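Long-range contacts in fatty acid synthase 1, isoform A (Drosophila melanogaster, PDB 6FN6), which probably carries out de novo synthesis of long-chain saturated fatty acids, this chain being the modifying region with dehydratase, enoylreductase and ketoreductase domains: residues P33-W42 and W170-L178; H54-F65 and P193-P203. One frame throughout, in Å; residues are numbered along the deposited sequence.

Contact 1: P33-W42 and W170-L178; sequences PATGYMTLAW and WISFMDTML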
loop_
_atom_site.group_PDB
_atom_site.type_symbol
_atom_site.label_atom_id
_atom_site.label_comp_id
_atom_site.label_asym_id
_atom_site.label_seq_id
_atom_site.Cartn_x
_atom_site.Cartn_y
_atom_site.Cartn_z
ATOM N N PRO A 33 23.271 -16.710 -6.665
ATOM C CA PRO A 33 21.905 -17.062 -7.055
ATOM C C PRO A 33 20.854 -16.616 -6.051
ATOM O O PRO A 33 21.102 -16.606 -4.848
ATOM C CB PRO A 33 21.952 -18.588 -7.142
ATOM C CG PRO A 33 23.031 -18.979 -6.200
ATOM C CD PRO A 33 24.059 -17.899 -6.295
ATOM N N ALA A 34 19.683 -16.251 -6.561
ATOM C CA ALA A 34 18.548 -15.907 -5.721
ATOM C C ALA A 34 18.300 -17.026 -4.716
ATOM O O ALA A 34 18.015 -16.780 -3.543
ATOM C CB ALA A 34 17.320 -15.666 -6.577
ATOM N N THR A 35 18.416 -18.260 -5.192
ATOM C CA THR A 35 18.212 -19.439 -4.363
ATOM C C THR A 35 19.333 -19.595 -3.342
ATOM O O THR A 35 19.175 -20.276 -2.327
ATOM C CB THR A 35 18.137 -20.708 -5.220
ATOM O OG1 THR A 35 19.384 -20.897 -5.901
ATOM C CG2 THR A 35 17.018 -20.589 -6.240
ATOM N N GLY A 36 20.465 -18.959 -3.612
ATOM C CA GLY A 36 21.555 -18.920 -2.658
ATOM C C GLY A 36 21.128 -18.170 -1.413
ATOM O O GLY A 36 21.350 -18.623 -0.291
ATOM N N TYR A 37 20.514 -17.010 -1.622
ATOM C CA TYR A 37 20.003 -16.198 -0.526
ATOM C C TYR A 37 18.985 -16.961 0.304
ATOM O O TYR A 37 19.046 -16.966 1.530
ATOM C CB TYR A 37 19.350 -14.933 -1.065
ATOM C CG TYR A 37 20.319 -13.927 -1.621
ATOM C CD1 TYR A 37 21.202 -13.250 -0.795
ATOM C CD2 TYR A 37 20.337 -13.643 -2.975
ATOM C CE1 TYR A 37 22.084 -12.320 -1.310
ATOM C CE2 TYR A 37 21.204 -12.723 -3.500
ATOM C CZ TYR A 37 22.077 -12.059 -2.668
ATOM O OH TYR A 37 22.936 -11.138 -3.216
ATOM N N MET A 38 18.051 -17.607 -0.384
ATOM C CA MET A 38 16.990 -18.345 0.277
ATOM C C MET A 38 17.590 -19.412 1.182
ATOM O O MET A 38 17.138 -19.610 2.308
ATOM C CB MET A 38 16.059 -18.976 -0.757
ATOM C CG MET A 38 15.408 -17.970 -1.692
ATOM S SD MET A 38 14.516 -18.718 -3.072
ATOM C CE MET A 38 13.397 -19.814 -2.208
ATOM N N THR A 39 18.630 -20.079 0.695
ATOM C CA THR A 39 19.309 -21.110 1.468
ATOM C C THR A 39 19.969 -20.506 2.704
ATOM O O THR A 39 19.884 -21.069 3.792
ATOM C CB THR A 39 20.363 -21.846 0.619
ATOM O OG1 THR A 39 19.718 -22.486 -0.488
ATOM C CG2 THR A 39 21.103 -22.897 1.446
ATOM N N LEU A 40 20.647 -19.374 2.529
ATOM C CA LEU A 40 21.290 -18.689 3.645
ATOM C C LEU A 40 20.271 -18.295 4.708
ATOM O O LEU A 40 20.500 -18.491 5.901
ATOM C CB LEU A 40 22.037 -17.444 3.160
ATOM C CG LEU A 40 23.266 -17.652 2.270
ATOM C CD1 LEU A 40 23.939 -16.315 1.990
ATOM C CD2 LEU A 40 24.261 -18.632 2.890
ATOM N N ALA A 41 19.146 -17.739 4.270
ATOM C CA ALA A 41 18.081 -17.353 5.187
ATOM C C ALA A 41 17.522 -18.591 5.872
ATOM O O ALA A 41 17.242 -18.586 7.073
ATOM C CB ALA A 41 16.980 -16.607 4.446
ATOM N N TRP A 42 17.372 -19.657 5.097
ATOM C CA TRP A 42 16.855 -20.916 5.608
ATOM C C TRP A 42 17.794 -21.508 6.655
ATOM O O TRP A 42 17.364 -21.895 7.743
ATOM C CB TRP A 42 16.656 -21.898 4.451
ATOM C CG TRP A 42 16.178 -23.256 4.851
ATOM C CD1 TRP A 42 15.565 -23.606 6.019
ATOM C CD2 TRP A 42 16.278 -24.456 4.076
ATOM N NE1 TRP A 42 15.278 -24.950 6.018
ATOM C CE2 TRP A 42 15.707 -25.493 4.836
ATOM C CE3 TRP A 42 16.797 -24.751 2.811
ATOM C CZ2 TRP A 42 15.639 -26.804 4.373
ATOM C CZ3 TRP A 42 16.729 -26.055 2.354
ATOM C CH2 TRP A 42 16.155 -27.065 3.134
ATOM N N TRP A 170 21.051 -27.865 -2.222
ATOM C CA TRP A 170 19.759 -27.186 -2.317
ATOM C C TRP A 170 19.811 -25.945 -3.200
ATOM O O TRP A 170 18.844 -25.641 -3.896
ATOM C CB TRP A 170 19.254 -26.809 -0.922
ATOM C CG TRP A 170 18.842 -27.991 -0.099
ATOM C CD1 TRP A 170 19.628 -28.724 0.742
ATOM C CD2 TRP A 170 17.539 -28.585 -0.049
ATOM N NE1 TRP A 170 18.892 -29.733 1.317
ATOM C CE2 TRP A 170 17.608 -29.668 0.847
ATOM C CE3 TRP A 170 16.321 -28.301 -0.673
ATOM C CZ2 TRP A 170 16.504 -30.469 1.133
ATOM C CZ3 TRP A 170 15.229 -29.097 -0.387
ATOM C CH2 TRP A 170 15.327 -30.167 0.508
ATOM N N ILE A 171 20.926 -25.225 -3.167
ATOM C CA ILE A 171 21.056 -24.012 -3.968
ATOM C C ILE A 171 20.932 -24.346 -5.452
ATOM O O ILE A 171 20.106 -23.767 -6.158
ATOM C CB ILE A 171 22.383 -23.288 -3.671
ATOM C CG1 ILE A 171 22.397 -22.799 -2.219
ATOM C CG2 ILE A 171 22.598 -22.124 -4.653
ATOM C CD1 ILE A 171 23.724 -22.220 -1.762
ATOM N N SER A 172 21.739 -25.288 -5.923
ATOM C CA SER A 172 21.720 -25.652 -7.334
ATOM C C SER A 172 20.352 -26.206 -7.713
ATOM O O SER A 172 19.796 -25.851 -8.753
ATOM C CB SER A 172 22.814 -26.674 -7.651
ATOM O OG SER A 172 22.434 -27.982 -7.259
ATOM N N PHE A 173 19.813 -27.076 -6.865
ATOM C CA PHE A 173 18.549 -27.729 -7.166
ATOM C C PHE A 173 17.409 -26.724 -7.301
ATOM O O PHE A 173 16.658 -26.755 -8.277
ATOM C CB PHE A 173 18.203 -28.754 -6.090
ATOM C CG PHE A 173 16.842 -29.356 -6.258
ATOM C CD1 PHE A 173 16.639 -30.398 -7.145
ATOM C CD2 PHE A 173 15.763 -28.873 -5.540
ATOM C CE1 PHE A 173 15.385 -30.950 -7.309
ATOM C CE2 PHE A 173 14.506 -29.422 -5.701
ATOM C CZ PHE A 173 14.316 -30.461 -6.586
ATOM N N MET A 174 17.277 -25.835 -6.322
ATOM C CA MET A 174 16.214 -24.842 -6.356
ATOM C C MET A 174 16.428 -23.877 -7.519
ATOM O O MET A 174 15.466 -23.369 -8.091
ATOM C CB MET A 174 16.133 -24.087 -5.023
ATOM C CG MET A 174 15.473 -24.902 -3.908
ATOM S SD MET A 174 14.900 -23.929 -2.497
ATOM C CE MET A 174 16.455 -23.395 -1.778
ATOM N N ASP A 175 17.684 -23.630 -7.878
ATOM C CA ASP A 175 17.980 -22.770 -9.022
ATOM C C ASP A 175 17.461 -23.385 -10.320
ATOM O O ASP A 175 16.878 -22.691 -11.146
ATOM C CB ASP A 175 19.482 -22.511 -9.139
ATOM C CG ASP A 175 19.816 -21.524 -10.245
ATOM O OD1 ASP A 175 19.176 -20.456 -10.308
ATOM O OD2 ASP A 175 20.718 -21.816 -11.057
ATOM N N THR A 176 17.673 -24.686 -10.500
ATOM C CA THR A 176 17.212 -25.364 -11.709
ATOM C C THR A 176 15.688 -25.309 -11.816
ATOM O O THR A 176 15.136 -25.384 -12.913
ATOM C CB THR A 176 17.684 -26.835 -11.763
ATOM O OG1 THR A 176 17.296 -27.519 -10.566
ATOM C CG2 THR A 176 19.193 -26.901 -11.922
ATOM N N MET A 177 15.009 -25.191 -10.678
ATOM C CA MET A 177 13.562 -24.989 -10.679
ATOM C C MET A 177 13.217 -23.632 -11.298
ATOM O O MET A 177 12.219 -23.500 -12.002
ATOM C CB MET A 177 12.992 -25.079 -9.263
ATOM C CG MET A 177 13.181 -26.434 -8.596
ATOM S SD MET A 177 12.445 -26.524 -6.946
ATOM C CE MET A 177 10.714 -26.287 -7.330
ATOM N N LEU A 178 14.041 -22.624 -11.025
ATOM C CA LEU A 178 13.844 -21.303 -11.612
ATOM C C LEU A 178 14.219 -21.311 -13.090
ATOM O O LEU A 178 13.557 -20.678 -13.913
ATOM C CB LEU A 178 14.668 -20.245 -10.874
ATOM C CG LEU A 178 14.476 -20.146 -9.360
ATOM C CD1 LEU A 178 15.201 -18.923 -8.819
ATOM C CD2 LEU A 178 13.003 -20.110 -8.991
#
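Thr35 of helix 34-48 is a knob in a hole on helix 170-183 made by Ile171, Met174, Asp175 and Leu178. Its CB rests 3.9 Å from Met174 CB, and there the side chain divides. OG1, held between the backbone N and the carbonyl carbon (chi1 63°), donates a hydrogen bond of 3.0 Å to Ile171 O and brushes Asp175 CB. CG2 takes the other course, past Asp175 N, to meet Leu178 CD1 tip to tip at 3.6 Å. Ile171 O also accepts the helical bond from Asp175 N, and the two donors come from opposite faces of its carbonyl plane.

A turn further on, Thr39 OG1 bonds back to Thr35 O in its own helix while lying 3.6 Å from Met174 CE; Ile171 CG1 runs across this threonine at about a right angle. Ile171 CG2 turns to Pro33 CG at 3.5 Å, and its CD1 lies over Gly36 CA. At the far end Trp42 and Trp170 make a T-shaped pair, planes at 89°: Trp42 CH2 stands 3.7 Å above the centre of the Trp170 six-membered ring.

The segment axes approach to 8.4 Å at 133°, bringing together the helices of the two predicted hotdog folds. Asp175, probably the dehydratase proton donor, has its OD2 hydrogen-bonded by Gln179 NE2; His24, the likely proton acceptor, is about 3 Å away between nearest side-chain atoms. On the strands, Met38 packs against Leu63, Ile196 and Ala199, Leu178 against Pro193, and Trp170, Phe173 and Met177 against Val239 of strand 239-248.

Contact 2: H54-F65 and P193-P203; sequences HKTPVVMENLVF and PTRIERAVINP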
loop_
_atom_site.group_PDB
_atom_site.type_symbol
_atom_site.label_atom_id
_atom_site.label_comp_id
_atom_site.label_asym_id
_atom_site.label_seq_id
_atom_site.Cartn_x
_atom_site.Cartn_y
_atom_site.Cartn_z
ATOM N N HIS A 54 18.399 -28.951 7.515
ATOM C CA HIS A 54 17.865 -30.061 6.732
ATOM C C HIS A 54 16.842 -30.845 7.552
ATOM O O HIS A 54 16.189 -31.753 7.039
ATOM C CB HIS A 54 18.985 -30.988 6.245
ATOM C CG HIS A 54 19.822 -31.567 7.342
ATOM N ND1 HIS A 54 20.909 -30.911 7.876
ATOM C CD2 HIS A 54 19.742 -32.753 7.993
ATOM C CE1 HIS A 54 21.457 -31.661 8.815
ATOM N NE2 HIS A 54 20.767 -32.784 8.906
ATOM N N LYS A 55 16.710 -30.486 8.826
ATOM C CA LYS A 55 15.722 -31.099 9.708
ATOM C C LYS A 55 14.594 -30.116 10.011
ATOM O O LYS A 55 13.663 -30.436 10.750
ATOM C CB LYS A 55 16.378 -31.531 11.024
ATOM C CG LYS A 55 17.385 -32.666 10.918
ATOM C CD LYS A 55 16.721 -34.025 10.840
ATOM C CE LYS A 55 17.760 -35.140 10.833
ATOM N NZ LYS A 55 18.549 -35.183 12.102
ATOM N N THR A 56 14.675 -28.925 9.421
ATOM C CA THR A 56 13.762 -27.836 9.753
ATOM C C THR A 56 12.976 -27.340 8.541
ATOM O O THR A 56 13.532 -26.659 7.680
ATOM C CB THR A 56 14.528 -26.641 10.357
ATOM O OG1 THR A 56 15.400 -27.099 11.397
ATOM C CG2 THR A 56 13.563 -25.616 10.925
ATOM N N PRO A 57 11.676 -27.673 8.469
ATOM C CA PRO A 57 10.854 -27.130 7.381
ATOM C C PRO A 57 10.504 -25.660 7.601
ATOM O O PRO A 57 10.315 -25.244 8.742
ATOM C CB PRO A 57 9.602 -28.008 7.418
ATOM C CG PRO A 57 9.502 -28.456 8.827
ATOM C CD PRO A 57 10.915 -28.608 9.316
ATOM N N VAL A 58 10.436 -24.880 6.526
ATOM C CA VAL A 58 10.138 -23.454 6.643
ATOM C C VAL A 58 9.215 -22.985 5.522
ATOM O O VAL A 58 9.048 -23.667 4.513
ATOM C CB VAL A 58 11.433 -22.615 6.654
ATOM C CG1 VAL A 58 12.305 -22.990 7.851
ATOM C CG2 VAL A 58 12.199 -22.785 5.342
ATOM N N VAL A 59 8.611 -21.818 5.723
ATOM C CA VAL A 59 7.786 -21.182 4.705
ATOM C C VAL A 59 8.243 -19.742 4.520
ATOM O O VAL A 59 8.120 -18.922 5.430
ATOM C CB VAL A 59 6.292 -21.239 5.074
ATOM C CG1 VAL A 59 5.455 -20.454 4.068
ATOM C CG2 VAL A 59 5.818 -22.675 5.153
ATOM N N MET A 60 8.784 -19.445 3.343
ATOM C CA MET A 60 9.216 -18.092 3.025
ATOM C C MET A 60 8.118 -17.368 2.263
ATOM O O MET A 60 7.420 -17.973 1.450
ATOM C CB MET A 60 10.502 -18.118 2.206
ATOM C CG MET A 60 11.615 -18.904 2.863
ATOM S SD MET A 60 13.200 -18.687 2.048
ATOM C CE MET A 60 14.046 -20.145 2.636
ATOM N N GLU A 61 7.967 -16.075 2.525
ATOM C CA GLU A 61 6.919 -15.291 1.886
ATOM C C GLU A 61 7.406 -13.904 1.491
ATOM O O GLU A 61 8.285 -13.332 2.136
ATOM C CB GLU A 61 5.707 -15.168 2.808
ATOM C CG GLU A 61 5.037 -16.492 3.121
ATOM C CD GLU A 61 3.884 -16.340 4.088
ATOM O OE1 GLU A 61 2.761 -16.046 3.627
ATOM O OE2 GLU A 61 4.099 -16.506 5.308
ATOM N N ASN A 62 6.816 -13.373 0.423
ATOM C CA ASN A 62 7.116 -12.025 -0.050
ATOM C C ASN A 62 8.612 -11.840 -0.262
ATOM O O ASN A 62 9.188 -10.830 0.145
ATOM C CB ASN A 62 6.594 -10.978 0.939
ATOM C CG ASN A 62 6.587 -9.573 0.356
ATOM O OD1 ASN A 62 6.200 -9.369 -0.794
ATOM N ND2 ASN A 62 7.019 -8.599 1.150
ATOM N N LEU A 63 9.242 -12.821 -0.895
ATOM C CA LEU A 63 10.655 -12.721 -1.217
ATOM C C LEU A 63 10.877 -11.667 -2.288
ATOM O O LEU A 63 10.229 -11.687 -3.333
ATOM C CB LEU A 63 11.200 -14.072 -1.679
ATOM C CG LEU A 63 11.416 -15.111 -0.578
ATOM C CD1 LEU A 63 11.545 -16.499 -1.164
ATOM C CD2 LEU A 63 12.660 -14.766 0.227
ATOM N N VAL A 64 11.793 -10.744 -2.018
ATOM C CA VAL A 64 12.159 -9.720 -2.984
ATOM C C VAL A 64 13.667 -9.735 -3.181
ATOM O O VAL A 64 14.431 -9.634 -2.222
ATOM C CB VAL A 64 11.683 -8.322 -2.543
ATOM C CG1 VAL A 64 12.045 -7.281 -3.597
ATOM C CG2 VAL A 64 10.188 -8.319 -2.280
ATOM N N PHE A 65 14.089 -9.858 -4.432
ATOM C CA PHE A 65 15.501 -9.802 -4.764
ATOM C C PHE A 65 15.796 -8.430 -5.366
ATOM O O PHE A 65 15.581 -8.190 -6.554
ATOM C CB PHE A 65 15.856 -10.946 -5.713
ATOM C CG PHE A 65 15.432 -12.296 -5.196
ATOM C CD1 PHE A 65 16.220 -12.987 -4.289
ATOM C CD2 PHE A 65 14.231 -12.860 -5.592
ATOM C CE1 PHE A 65 15.822 -14.220 -3.799
ATOM C CE2 PHE A 65 13.833 -14.093 -5.107
ATOM C CZ PHE A 65 14.629 -14.772 -4.210
ATOM N N PRO A 193 15.220 -13.391 -11.528
ATOM C CA PRO A 193 14.139 -13.354 -10.535
ATOM C C PRO A 193 13.992 -12.003 -9.846
ATOM O O PRO A 193 14.996 -11.387 -9.496
ATOM C CB PRO A 193 14.558 -14.422 -9.521
ATOM C CG PRO A 193 15.429 -15.348 -10.277
ATOM C CD PRO A 193 16.165 -14.493 -11.266
ATOM N N THR A 194 12.753 -11.563 -9.648
ATOM C CA THR A 194 12.474 -10.316 -8.939
ATOM C C THR A 194 11.760 -10.599 -7.628
ATOM O O THR A 194 12.138 -10.084 -6.575
ATOM C CB THR A 194 11.610 -9.364 -9.786
ATOM O OG1 THR A 194 12.308 -9.022 -10.987
ATOM C CG2 THR A 194 11.275 -8.089 -9.014
ATOM N N ARG A 195 10.727 -11.430 -7.700
ATOM C CA ARG A 195 9.919 -11.742 -6.531
ATOM C C ARG A 195 9.502 -13.202 -6.510
ATOM O O ARG A 195 9.433 -13.857 -7.549
ATOM C CB ARG A 195 8.670 -10.856 -6.495
ATOM C CG ARG A 195 8.873 -9.516 -5.815
ATOM C CD ARG A 195 7.616 -8.663 -5.880
ATOM N NE ARG A 195 7.486 -7.974 -7.165
ATOM C CZ ARG A 195 6.452 -8.092 -7.998
ATOM N NH1 ARG A 195 5.422 -8.881 -7.709
ATOM N NH2 ARG A 195 6.449 -7.411 -9.135
ATOM N N ILE A 196 9.243 -13.702 -5.308
ATOM C CA ILE A 196 8.606 -14.998 -5.122
ATOM C C ILE A 196 7.613 -14.828 -3.979
ATOM O O ILE A 196 7.997 -14.479 -2.862
ATOM C CB ILE A 196 9.618 -16.118 -4.826
ATOM C CG1 ILE A 196 10.681 -16.177 -5.923
ATOM C CG2 ILE A 196 8.894 -17.457 -4.723
ATOM C CD1 ILE A 196 11.767 -17.213 -5.691
ATOM N N GLU A 197 6.337 -15.055 -4.268
ATOM C CA GLU A 197 5.281 -14.843 -3.289
ATOM C C GLU A 197 5.393 -15.838 -2.140
ATOM O O GLU A 197 5.315 -15.457 -0.971
ATOM C CB GLU A 197 3.905 -14.952 -3.952
ATOM C CG GLU A 197 2.737 -14.726 -2.999
ATOM C CD GLU A 197 1.954 -15.994 -2.715
ATOM O OE1 GLU A 197 1.561 -16.680 -3.683
ATOM O OE2 GLU A 197 1.731 -16.304 -1.524
ATOM N N ARG A 198 5.577 -17.112 -2.472
ATOM C CA ARG A 198 5.650 -18.148 -1.450
ATOM C C ARG A 198 6.591 -19.277 -1.854
ATOM O O ARG A 198 6.587 -19.732 -2.997
ATOM C CB ARG A 198 4.252 -18.702 -1.171
ATOM C CG ARG A 198 4.126 -19.477 0.128
ATOM C CD ARG A 198 2.732 -20.069 0.273
ATOM N NE ARG A 198 2.368 -20.298 1.671
ATOM C CZ ARG A 198 1.799 -19.390 2.459
ATOM N NH1 ARG A 198 1.524 -18.174 1.998
ATOM N NH2 ARG A 198 1.505 -19.695 3.718
ATOM N N ALA A 199 7.398 -19.723 -0.897
ATOM C CA ALA A 199 8.309 -20.837 -1.109
ATOM C C ALA A 199 8.214 -21.814 0.054
ATOM O O ALA A 199 8.714 -21.541 1.144
ATOM C CB ALA A 199 9.734 -20.337 -1.273
ATOM N N VAL A 200 7.568 -22.951 -0.183
ATOM C CA VAL A 200 7.410 -23.972 0.846
ATOM C C VAL A 200 8.514 -25.012 0.713
ATOM O O VAL A 200 8.682 -25.620 -0.344
ATOM C CB VAL A 200 6.026 -24.636 0.766
ATOM C CG1 VAL A 200 5.824 -25.588 1.934
ATOM C CG2 VAL A 200 4.931 -23.586 0.735
ATOM N N ILE A 201 9.271 -25.206 1.789
ATOM C CA ILE A 201 10.363 -26.169 1.799
ATOM C C ILE A 201 10.069 -27.257 2.828
ATOM O O ILE A 201 9.874 -26.974 4.012
ATOM C CB ILE A 201 11.710 -25.483 2.079
ATOM C CG1 ILE A 201 11.929 -24.332 1.090
ATOM C CG2 ILE A 201 12.850 -26.494 1.983
ATOM C CD1 ILE A 201 13.142 -23.481 1.387
ATOM N N ASN A 202 10.048 -28.502 2.361
ATOM C CA ASN A 202 9.730 -29.656 3.194
ATOM C C ASN A 202 10.867 -30.675 3.128
ATOM O O ASN A 202 10.832 -31.592 2.306
ATOM C CB ASN A 202 8.419 -30.294 2.733
ATOM C CG ASN A 202 7.903 -31.337 3.698
ATOM O OD1 ASN A 202 8.653 -31.882 4.510
ATOM N ND2 ASN A 202 6.612 -31.630 3.609
ATOM N N PRO A 203 11.881 -30.525 3.997
ATOM C CA PRO A 203 13.065 -31.390 3.920
ATOM C C PRO A 203 12.766 -32.869 4.159
ATOM O O PRO A 203 13.317 -33.723 3.465
ATOM C CB PRO A 203 13.973 -30.850 5.035
ATOM C CG PRO A 203 13.411 -29.523 5.411
ATOM C CD PRO A 203 11.957 -29.586 5.126
#
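Glu61 OE1 and Arg198 NH1 form a salt bridge of 3.0 Å between neighbouring strands, the two side chains lying alongside and pointing the same way. Their planes are 58° apart, so the carboxylate meets the guanidinium obliquely. Arg198 reaches this spot with CG anti to its backbone N (chi1 -163°) and an extended chain out to NE; one face of its guanidinium receives Glu61 CG and Val59 CG1, the latter 3.9 Å from Arg198 NE. Glu113 holds NH2 in a second salt bridge, and Glu197 OE2 lies at the guanidinium edge, a long 4.0 Å from NH1. A leucine in place of Arg198 would probably leave Glu61 and Glu113 without their shared cation and Val59 CG1 without the flat group beside it.

The two strands are joined by an antiparallel ladder. Met60 and Ala199 exchange two backbone bonds, Ile196 and Leu63 two more, and Phe65 N donates to Thr194 O at 2.9 Å. At the corner, Asn62 N reaches Glu197 O from above its carbonyl plane. Strands 58-65 and 191-201 belong one to each predicted hotdog fold, so this pairing is the seam of the double hotdog dehydratase. Thr194 with Arg195, facing Lys245, and Glu197 with Arg198, facing Arg242, make classic beta bulges on the side toward strand 239-248.

The face turned from the charges is apolar. Met60 CE touches Ile201 CD1 at 3.7 Å, Leu63 lies beside Ile196 with its CD1 near Ala199 CB, and Ile196 CD1 meets the edge of the Phe65 ring, 3.8 Å from CE2. At the other end of the ladder Pro57 CB packs on Pro203 CD at 3.6 Å.

The centres of contacts 1 and 2 lie 9 Å apart in the dehydratase part of the chain. Each hotdog half contributes a helix followed by a strand: helix 34-48 then strand 58-65, and helix 170-183 then strand 191-201. Contact 1 pairs the helices and contact 2 the strands, so the segments alternate along the chain and the halves meet in two layers. The layers touch directly: Trp42 NE1 probably donates to Thr56 O at 3.0 Å, and Trp42 CD1 packs on Val58 CG2. Helix 34-48 lies on the strand seam, and helix 170-183, which carries the predicted catalytic Asp175, packs against that helix and reaches strand 191-201 through Leu178 on Pro193.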